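Local coordinates for protein oxidoreductase, FMN-binding (Shewanella oneidensis, PDB 2GQ8) that binds FMN and probably catalyses NAD(P)H-dependent reduction of activated carbon-carbon double bonds, at residues A[59-64]-A[101-106]; A[66-71]-A[130-135]; A[182-187]-A[236-241]. One frame throughout, in Å; residues are numbered along the deposited sequence.

In the fold
From the N terminus, the chain leaves barrel strand 53-60 at contact 1, passes through 66-71, forms helix 77-93 and returns along strand 96-102, where 101-106 closes contact 1 as a beta-alpha-beta unit. Further on, past strand 119-120, strand 130-133 closes contact 2 on 66-71; the two contacts therefore cross, and they touch directly, for example where Trp102 packs on Tyr68. Contact 3 follows in series, tying the loop after strand 177-181 to the loop after strand 230-234. Tyr186 joins it to both others, packing against Trp102 and hydrogen-bonding Tyr68. Together they tie four barrel strand ends and the small antiparallel sheet around the bound p-hydroxyacetophenone.

Contact 1: residues A[59-64]-A[101-106]; sequences TQISPT and LWHVGR. With AC6 (p-hydroxyacetophenone), chain D.
Thr59 and Gln60 pair with Leu101 and Trp102 as neighbouring parallel strands of the TIM barrel, at the C-terminal ends of strands 53-60 and 96-102, which helix 77-93 connects in a beta-alpha-beta unit. Trp102 is gripped through both its backbone polar groups. Its N gives a hydrogen bond to Thr59 O at 2.9 Å, while its O accepts one from Ile61 N at 3.2 Å. A CA-H...O contact from Gln60 CA to the same Trp102 O, at 3.3 Å, adds to this grip. Beyond the paired strands the side chains take over. Ile61 sets CG2 against Leu101 CB at 4.0 Å and sends CD1 to the edge of the His103 imidazole, near CD2 and in the ring plane. With CG of His103 anti to the backbone N (chi1 -166°), the ring lies beside the outgoing chain, and Gly105 N can donate to ND1 at 3.0 Å, only 1° out of the ring plane. At the far side of the ring, a water joins NE2 of His103 to OG1 of Thr64; a second water donates to both Thr64 O and Gly105 O. Trp102 turns its indole out of the strand pair toward the ligand, where CZ2 comes within 3.4 Å of C6 of p-hydroxyacetophenone, and the ring also stacks with His181. The bond from Gly105 implies that ND1 of His103 acts as an acceptor, so that a neutral imidazole would carry its proton on NE2. The ring is thus fixed at both nitrogens, one by backbone and one by water, and the loop leaving strand 96-102 is held to the one leaving strand 53-60.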
# COMPACT_ATOMS: atom_id res chain seq x y z
N THR A 59 -7.10 2.02 -0.89
CA THR A 59 -8.44 2.60 -1.00
C THR A 59 -8.42 3.51 -2.24
O THR A 59 -7.62 4.44 -2.33
CB THR A 59 -8.83 3.34 0.32
OG1 THR A 59 -10.16 3.87 0.20
CG2 THR A 59 -7.84 4.44 0.68
N GLN A 60 -9.27 3.19 -3.21
CA GLN A 60 -9.29 3.94 -4.46
C GLN A 60 -9.67 5.40 -4.34
O GLN A 60 -10.60 5.78 -3.62
CB GLN A 60 -10.20 3.25 -5.49
CG GLN A 60 -11.64 3.14 -5.04
CD GLN A 60 -11.95 1.79 -4.44
OE1 GLN A 60 -11.05 1.07 -3.99
NE2 GLN A 60 -13.24 1.43 -4.42
N ILE A 61 -8.94 6.23 -5.08
CA ILE A 61 -9.14 7.67 -5.04
C ILE A 61 -10.24 8.17 -5.96
O ILE A 61 -10.57 9.36 -5.93
CB ILE A 61 -7.83 8.39 -5.41
CG1 ILE A 61 -7.42 8.04 -6.84
CG2 ILE A 61 -6.72 7.99 -4.43
CD1 ILE A 61 -6.19 8.79 -7.33
N SER A 62 -10.80 7.28 -6.77
CA SER A 62 -11.86 7.64 -7.70
C SER A 62 -12.51 6.38 -8.26
O SER A 62 -12.01 5.27 -8.08
CB SER A 62 -11.30 8.45 -8.87
OG SER A 62 -10.57 7.60 -9.73
N PRO A 63 -13.63 6.53 -8.96
CA PRO A 63 -14.30 5.36 -9.53
C PRO A 63 -13.42 4.56 -10.50
O PRO A 63 -13.51 3.33 -10.53
CB PRO A 63 -15.52 5.97 -10.23
CG PRO A 63 -15.85 7.13 -9.33
CD PRO A 63 -14.49 7.73 -9.05
N THR A 64 -12.57 5.24 -11.27
CA THR A 64 -11.72 4.56 -12.23
C THR A 64 -10.34 4.16 -11.70
O THR A 64 -9.48 3.71 -12.46
CB THR A 64 -11.54 5.40 -13.52
OG1 THR A 64 -11.08 6.72 -13.18
CG2 THR A 64 -12.86 5.51 -14.26
N LEU A 101 -3.53 5.47 -0.38
CA LEU A 101 -4.23 6.02 -1.54
C LEU A 101 -3.86 5.21 -2.77
O LEU A 101 -2.69 5.12 -3.14
CB LEU A 101 -3.86 7.49 -1.72
CG LEU A 101 -4.13 8.32 -0.46
CD1 LEU A 101 -3.88 9.79 -0.77
CD2 LEU A 101 -5.56 8.10 0.03
N TRP A 102 -4.89 4.68 -3.42
CA TRP A 102 -4.70 3.77 -4.53
C TRP A 102 -5.27 4.12 -5.90
O TRP A 102 -6.40 4.59 -6.01
CB TRP A 102 -5.33 2.44 -4.09
CG TRP A 102 -4.88 1.19 -4.77
CD1 TRP A 102 -3.76 0.99 -5.53
CD2 TRP A 102 -5.50 -0.09 -4.61
NE1 TRP A 102 -3.64 -0.34 -5.85
CE2 TRP A 102 -4.70 -1.03 -5.30
CE3 TRP A 102 -6.65 -0.54 -3.95
CZ2 TRP A 102 -5.01 -2.40 -5.34
CZ3 TRP A 102 -6.96 -1.90 -3.99
CH2 TRP A 102 -6.14 -2.82 -4.68
N HIS A 103 -4.46 3.91 -6.93
CA HIS A 103 -4.94 4.03 -8.30
C HIS A 103 -4.24 2.86 -8.97
O HIS A 103 -3.01 2.81 -9.02
CB HIS A 103 -4.55 5.33 -9.00
CG HIS A 103 -5.32 5.56 -10.26
ND1 HIS A 103 -5.40 4.61 -11.26
CD2 HIS A 103 -6.11 6.58 -10.66
CE1 HIS A 103 -6.20 5.03 -12.21
NE2 HIS A 103 -6.65 6.23 -11.88
N VAL A 104 -5.03 1.90 -9.45
CA VAL A 104 -4.48 0.69 -10.06
C VAL A 104 -4.02 0.83 -11.50
O VAL A 104 -3.34 -0.05 -12.02
CB VAL A 104 -5.50 -0.48 -10.02
CG1 VAL A 104 -5.91 -0.75 -8.57
CG2 VAL A 104 -6.71 -0.14 -10.87
N GLY A 105 -4.39 1.93 -12.15
CA GLY A 105 -4.00 2.11 -13.54
C GLY A 105 -4.55 0.98 -14.40
O GLY A 105 -5.74 0.67 -14.35
N ARG A 106 -3.67 0.33 -15.15
CA ARG A 106 -4.07 -0.75 -16.06
C ARG A 106 -4.43 -2.07 -15.40
O ARG A 106 -4.92 -2.98 -16.06
CB ARG A 106 -2.95 -1.01 -17.07
CG ARG A 106 -1.73 -1.66 -16.46
CD ARG A 106 -0.64 -1.88 -17.50
NE ARG A 106 0.53 -2.51 -16.89
CZ ARG A 106 1.66 -2.77 -17.54
NH1 ARG A 106 1.78 -2.47 -18.83
NH2 ARG A 106 2.67 -3.35 -16.90
C1 AC6 D . -1.32 -4.75 -3.89
C2 AC6 D . -0.80 -6.21 -3.75
C3 AC6 D . -1.85 -7.13 -3.71
C4 AC6 D . -3.22 -6.85 -3.87
C5 AC6 D . -3.59 -5.49 -3.94
C6 AC6 D . -2.68 -4.42 -3.94
O1 AC6 D . -0.28 -3.91 -3.80
O2 AC6 D . -3.88 -9.08 -3.96
C7 AC6 D . -4.33 -7.74 -4.04
C8 AC6 D . -5.83 -7.68 -4.31
O HOH W 1 -7.65 2.67 -14.60
O HOH W 2 -8.57 7.85 -13.12

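Contact 2: residues A[66-71]-A[130-135]; sequences KGYAWT and KVFVDN. With AC6 (p-hydroxyacetophenone), chain D.
Tyr68 lies across Phe132 and Val131, joining the loop after barrel strand 53-60 to strand 130-133 of the small antiparallel sheet. Its CB sits over the face of the Phe132 ring, 4.0 Å from the centroid, in a CH-pi contact. Farther out, CD1 meets Phe132 CE2 at 3.7 Å, the two rings being inclined at 58°, and CE1 rests on Val131 CG1 at 3.6 Å. One face of the phenol takes the ligand methyl C8, 3.7 Å above its centre. At the tip, OH donates to a water that in turn donates to Lys130 O, and it also hydrogen-bonds Tyr186 OH. A phenylalanine here would probably keep the aromatic packing but leave that water and Tyr186 without their shared partner. In the residues that follow Tyr68, Ala69 N donates to Phe132 O at 3.1 Å, and Trp70 NE1 donates to Asp134 OD2 at 2.9 Å, within the indole plane but from above the carboxylate plane. A single hydroxyl thus serves both Tyr186 OH and the water that reaches Lys130 O, which couples the backbone of strand 130-133 to the ligand pocket.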
# COMPACT_ATOMS: atom_id res chain seq x y z
N LYS A 66 -10.11 2.01 -9.15
CA LYS A 66 -10.38 0.69 -8.57
C LYS A 66 -9.99 -0.48 -9.48
O LYS A 66 -10.22 -0.45 -10.69
CB LYS A 66 -11.87 0.63 -8.21
CG LYS A 66 -12.38 -0.68 -7.65
CD LYS A 66 -13.88 -0.52 -7.40
CE LYS A 66 -14.56 -1.79 -6.98
NZ LYS A 66 -16.04 -1.54 -6.88
N GLY A 67 -9.41 -1.52 -8.88
CA GLY A 67 -9.01 -2.68 -9.66
C GLY A 67 -9.62 -4.00 -9.26
O GLY A 67 -9.63 -4.95 -10.05
N TYR A 68 -10.16 -4.08 -8.05
CA TYR A 68 -10.75 -5.31 -7.53
C TYR A 68 -12.11 -5.06 -6.91
O TYR A 68 -12.38 -3.99 -6.37
CB TYR A 68 -9.82 -5.92 -6.48
CG TYR A 68 -8.40 -6.09 -6.97
CD1 TYR A 68 -7.95 -7.31 -7.48
CD2 TYR A 68 -7.53 -5.01 -6.98
CE1 TYR A 68 -6.67 -7.44 -7.99
CE2 TYR A 68 -6.25 -5.13 -7.49
CZ TYR A 68 -5.82 -6.33 -7.99
OH TYR A 68 -4.56 -6.41 -8.51
N ALA A 69 -12.97 -6.07 -6.98
CA ALA A 69 -14.30 -5.95 -6.42
C ALA A 69 -14.31 -5.69 -4.92
O ALA A 69 -13.47 -6.19 -4.18
CB ALA A 69 -15.10 -7.21 -6.73
N TRP A 70 -15.27 -4.87 -4.51
CA TRP A 70 -15.50 -4.57 -3.10
C TRP A 70 -14.41 -3.91 -2.27
O TRP A 70 -14.40 -4.05 -1.05
CB TRP A 70 -15.97 -5.85 -2.39
CG TRP A 70 -16.91 -6.67 -3.23
CD1 TRP A 70 -18.06 -6.24 -3.84
CD2 TRP A 70 -16.78 -8.05 -3.57
NE1 TRP A 70 -18.65 -7.27 -4.53
CE2 TRP A 70 -17.88 -8.40 -4.39
CE3 TRP A 70 -15.83 -9.04 -3.26
CZ2 TRP A 70 -18.06 -9.69 -4.90
CZ3 TRP A 70 -16.01 -10.32 -3.77
CH2 TRP A 70 -17.12 -10.63 -4.58
N THR A 71 -13.48 -3.21 -2.91
CA THR A 71 -12.45 -2.51 -2.15
C THR A 71 -13.05 -1.16 -1.75
O THR A 71 -13.84 -0.57 -2.49
CB THR A 71 -11.14 -2.30 -2.97
OG1 THR A 71 -11.40 -1.52 -4.15
CG2 THR A 71 -10.57 -3.67 -3.38
N LYS A 130 -4.32 -11.04 -13.56
CA LYS A 130 -5.76 -11.14 -13.39
C LYS A 130 -6.20 -10.35 -12.17
O LYS A 130 -5.42 -10.12 -11.25
CB LYS A 130 -6.18 -12.60 -13.20
CG LYS A 130 -5.87 -13.50 -14.39
CD LYS A 130 -6.36 -14.92 -14.13
CE LYS A 130 -6.09 -15.82 -15.33
NZ LYS A 130 -6.52 -17.22 -15.06
N VAL A 131 -7.45 -9.91 -12.19
CA VAL A 131 -8.02 -9.21 -11.05
C VAL A 131 -9.33 -9.95 -10.84
O VAL A 131 -9.57 -10.96 -11.50
CB VAL A 131 -8.29 -7.70 -11.34
CG1 VAL A 131 -6.96 -6.98 -11.57
CG2 VAL A 131 -9.20 -7.54 -12.54
N PHE A 132 -10.16 -9.49 -9.91
CA PHE A 132 -11.44 -10.16 -9.73
C PHE A 132 -12.56 -9.15 -9.70
O PHE A 132 -12.39 -8.00 -9.28
CB PHE A 132 -11.44 -11.07 -8.48
CG PHE A 132 -11.12 -10.37 -7.18
CD1 PHE A 132 -12.08 -9.60 -6.52
CD2 PHE A 132 -9.87 -10.53 -6.59
CE1 PHE A 132 -11.79 -9.01 -5.29
CE2 PHE A 132 -9.57 -9.94 -5.36
CZ PHE A 132 -10.54 -9.18 -4.71
N VAL A 133 -13.72 -9.58 -10.18
CA VAL A 133 -14.89 -8.71 -10.24
C VAL A 133 -16.08 -9.36 -9.56
O VAL A 133 -16.03 -10.53 -9.17
CB VAL A 133 -15.26 -8.42 -11.71
CG1 VAL A 133 -14.09 -7.76 -12.44
CG2 VAL A 133 -15.65 -9.73 -12.41
N ASP A 134 -17.15 -8.59 -9.42
CA ASP A 134 -18.38 -9.06 -8.81
C ASP A 134 -19.20 -9.67 -9.96
O ASP A 134 -19.51 -8.98 -10.92
CB ASP A 134 -19.14 -7.89 -8.19
CG ASP A 134 -20.36 -8.32 -7.41
OD1 ASP A 134 -20.94 -9.37 -7.74
OD2 ASP A 134 -20.74 -7.61 -6.45
N ASN A 135 -19.55 -10.95 -9.85
CA ASN A 135 -20.31 -11.61 -10.90
C ASN A 135 -21.66 -12.16 -10.46
O ASN A 135 -22.06 -13.25 -10.87
CB ASN A 135 -19.49 -12.75 -11.51
CG ASN A 135 -19.18 -13.84 -10.50
OD1 ASN A 135 -19.70 -13.84 -9.38
ND2 ASN A 135 -18.33 -14.78 -10.88
C1 AC6 D . -1.32 -4.75 -3.89
C2 AC6 D . -0.80 -6.21 -3.75
C3 AC6 D . -1.85 -7.13 -3.71
C4 AC6 D . -3.22 -6.85 -3.87
C5 AC6 D . -3.59 -5.49 -3.94
C6 AC6 D . -2.68 -4.42 -3.94
O1 AC6 D . -0.28 -3.91 -3.80
O2 AC6 D . -3.88 -9.08 -3.96
C7 AC6 D . -4.33 -7.74 -4.04
C8 AC6 D . -5.83 -7.68 -4.31
O HOH W 3 -3.80 -8.52 -9.83

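Contact 3: residues A[182-187]-A[236-241]; sequences AANGYL and PLTTLN. With AC6 (p-hydroxyacetophenone), chain D; FMN (flavin mononucleotide), chain E.
Thr238 and Asn241 meet the tight turn at Asn184 and Gly185 in two places, one bridged by water and one direct. First, Thr238 OG1 donates to a water that donates in turn to Asn184 OD1, both separations being 2.6 Å. That water occupies the carbonyl side of the Asn184 amide, while the other side faces the ligand: ND2 donates to the phenol oxygen O1 of p-hydroxyacetophenone at 2.6 Å, with a nearly straight N-H...O angle of 172°. The water therefore helps to fix which way round the amide stands, and Thr238 is a second-shell residue behind a direct ligand contact. Asn184 ND2 also lies 3.6 Å from FMN N1, so the turn lines the active-site pocket beside the flavin. His181 also hydrogen-bonds the ligand. After Thr239 and Leu240, whose backbone turns past Asp276, the segment returns at Asn241. Its ND2 donates to Asn184 O at 2.8 Å, with the acceptor close to the amide plane. With CG lying beside the backbone N (chi1 -83°), the amide reaches over the turn and brings ND2 to 3.3 Å from Tyr186 OH, a hydroxyl hydrogen-bonded to Tyr68 OH. Asn241 CB rests 4.0 Å from Gly185 CA, and a CB on Gly185 would point at Asn241 CB and clash. A water donates to both Gly185 O and Asn241 O, bridging the two backbones. Tyr186 N donates to Ala183 O, closing the type I' turn. The Tyr186 ring turns an edge to the ligand, CE1 lying 3.3 Å from O1, and meets Trp102 and His181 edge-to-face. The two segments are the loops after adjacent barrel strands 177-181 and 230-234, leading on to helices 187-192 and 248-262, with Asn184 also packing on Arg233 and on Ala270 of strand 266-270.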
# COMPACT_ATOMS: atom_id res chain seq x y z
N ALA A 182 2.74 3.44 -4.79
CA ALA A 182 3.48 3.63 -6.03
C ALA A 182 4.20 2.33 -6.31
O ALA A 182 5.21 2.29 -7.01
CB ALA A 182 4.48 4.77 -5.87
N ALA A 183 3.65 1.25 -5.77
CA ALA A 183 4.28 -0.05 -5.91
C ALA A 183 3.39 -1.08 -6.60
O ALA A 183 2.36 -0.76 -7.21
CB ALA A 183 4.69 -0.58 -4.52
N ASN A 184 3.84 -2.32 -6.50
CA ASN A 184 3.19 -3.51 -7.01
C ASN A 184 2.48 -3.45 -8.35
O ASN A 184 1.42 -4.03 -8.54
CB ASN A 184 2.26 -4.07 -5.94
CG ASN A 184 3.01 -4.36 -4.65
OD1 ASN A 184 4.23 -4.53 -4.67
ND2 ASN A 184 2.30 -4.42 -3.54
N GLY A 185 3.12 -2.75 -9.29
CA GLY A 185 2.62 -2.65 -10.64
C GLY A 185 1.41 -1.78 -10.89
O GLY A 185 0.81 -1.87 -11.96
N TYR A 186 1.04 -0.95 -9.93
CA TYR A 186 -0.12 -0.11 -10.15
C TYR A 186 0.18 1.17 -10.92
O TYR A 186 1.27 1.28 -11.49
CB TYR A 186 -0.85 0.10 -8.82
CG TYR A 186 -1.39 -1.23 -8.33
CD1 TYR A 186 -0.87 -1.85 -7.20
CD2 TYR A 186 -2.37 -1.91 -9.06
CE1 TYR A 186 -1.29 -3.12 -6.81
CE2 TYR A 186 -2.80 -3.18 -8.68
CZ TYR A 186 -2.26 -3.78 -7.55
OH TYR A 186 -2.65 -5.06 -7.19
N LEU A 187 -0.75 2.11 -10.98
CA LEU A 187 -0.55 3.30 -11.82
C LEU A 187 0.79 4.01 -11.79
O LEU A 187 1.44 4.14 -12.83
CB LEU A 187 -1.66 4.34 -11.59
CG LEU A 187 -1.55 5.53 -12.57
CD1 LEU A 187 -1.61 5.02 -14.01
CD2 LEU A 187 -2.66 6.53 -12.31
N PRO A 236 10.85 -1.96 -5.87
CA PRO A 236 11.97 -1.95 -6.81
C PRO A 236 12.22 -3.19 -7.65
O PRO A 236 12.52 -3.07 -8.84
CB PRO A 236 13.17 -1.65 -5.92
CG PRO A 236 12.58 -0.90 -4.76
CD PRO A 236 11.32 -1.68 -4.50
N LEU A 237 12.09 -4.37 -7.05
CA LEU A 237 12.41 -5.62 -7.74
C LEU A 237 11.31 -6.62 -8.07
O LEU A 237 11.51 -7.48 -8.93
CB LEU A 237 13.53 -6.32 -6.96
CG LEU A 237 14.74 -5.43 -6.69
CD1 LEU A 237 15.73 -6.14 -5.76
CD2 LEU A 237 15.40 -5.05 -8.00
N THR A 238 10.17 -6.56 -7.40
CA THR A 238 9.11 -7.50 -7.73
C THR A 238 8.52 -7.10 -9.08
O THR A 238 8.58 -5.94 -9.47
CB THR A 238 8.01 -7.52 -6.66
OG1 THR A 238 7.55 -6.18 -6.43
CG2 THR A 238 8.56 -8.11 -5.37
N THR A 239 7.95 -8.07 -9.79
CA THR A 239 7.39 -7.80 -11.12
C THR A 239 6.09 -8.56 -11.37
O THR A 239 5.62 -8.63 -12.50
CB THR A 239 8.38 -8.24 -12.21
OG1 THR A 239 8.67 -9.64 -12.03
CG2 THR A 239 9.67 -7.45 -12.12
N LEU A 240 5.53 -9.13 -10.31
CA LEU A 240 4.31 -9.92 -10.40
C LEU A 240 3.16 -9.34 -11.22
O LEU A 240 2.54 -10.07 -12.01
CB LEU A 240 3.81 -10.25 -8.99
CG LEU A 240 2.67 -11.27 -8.91
CD1 LEU A 240 3.08 -12.58 -9.57
CD2 LEU A 240 2.33 -11.51 -7.45
N ASN A 241 2.85 -8.05 -11.04
CA ASN A 241 1.76 -7.44 -11.78
C ASN A 241 2.13 -6.87 -13.15
O ASN A 241 1.38 -6.08 -13.72
CB ASN A 241 1.06 -6.37 -10.93
CG ASN A 241 0.02 -6.97 -10.00
OD1 ASN A 241 -0.65 -7.94 -10.35
ND2 ASN A 241 -0.13 -6.39 -8.81
C1 AC6 D . -1.32 -4.75 -3.89
C2 AC6 D . -0.80 -6.21 -3.75
C3 AC6 D . -1.85 -7.13 -3.71
C4 AC6 D . -3.22 -6.85 -3.87
C5 AC6 D . -3.59 -5.49 -3.94
C6 AC6 D . -2.68 -4.42 -3.94
O1 AC6 D . -0.28 -3.91 -3.80
O2 AC6 D . -3.88 -9.08 -3.96
C7 AC6 D . -4.33 -7.74 -4.04
C8 AC6 D . -5.83 -7.68 -4.31
N1 FMN E . 0.13 -4.30 -0.73
C2 FMN E . -0.23 -2.95 -0.92
O2 FMN E . 0.57 -2.09 -1.08
N3 FMN E . -1.63 -2.66 -1.00
C4 FMN E . -2.60 -3.49 -0.57
O4 FMN E . -3.95 -3.27 -0.84
C4A FMN E . -2.29 -4.99 -0.54
N5 FMN E . -3.22 -5.98 -0.55
C5A FMN E . -2.81 -7.22 -0.14
C6 FMN E . -3.93 -8.23 0.04
C7 FMN E . -3.54 -9.53 0.55
C7M FMN E . -4.66 -10.43 1.05
C8 FMN E . -2.21 -9.85 0.98
C8M FMN E . -1.56 -11.15 1.54
C9 FMN E . -1.14 -8.96 0.66
C9A FMN E . -1.39 -7.59 0.04
N10 FMN E . -0.45 -6.51 -0.14
C10 FMN E . -0.80 -5.21 -0.45
C1' FMN E . 0.99 -6.78 0.02
C2' FMN E . 1.33 -6.69 1.51
O2' FMN E . 1.22 -5.37 2.02
C3' FMN E . 2.74 -7.23 1.78
O3' FMN E . 3.73 -6.37 1.16
C4' FMN E . 2.99 -8.67 1.37
O4' FMN E . 1.91 -9.52 1.83
C5' FMN E . 4.33 -9.25 1.76
O5' FMN E . 4.44 -9.35 3.19
P FMN E . 4.19 -10.74 3.95
O1P FMN E . 2.75 -11.09 3.83
O2P FMN E . 5.11 -11.77 3.36
O3P FMN E . 4.61 -10.40 5.42
O HOH W 4 6.34 -6.01 -4.10
O HOH W 5 1.10 -3.53 -14.24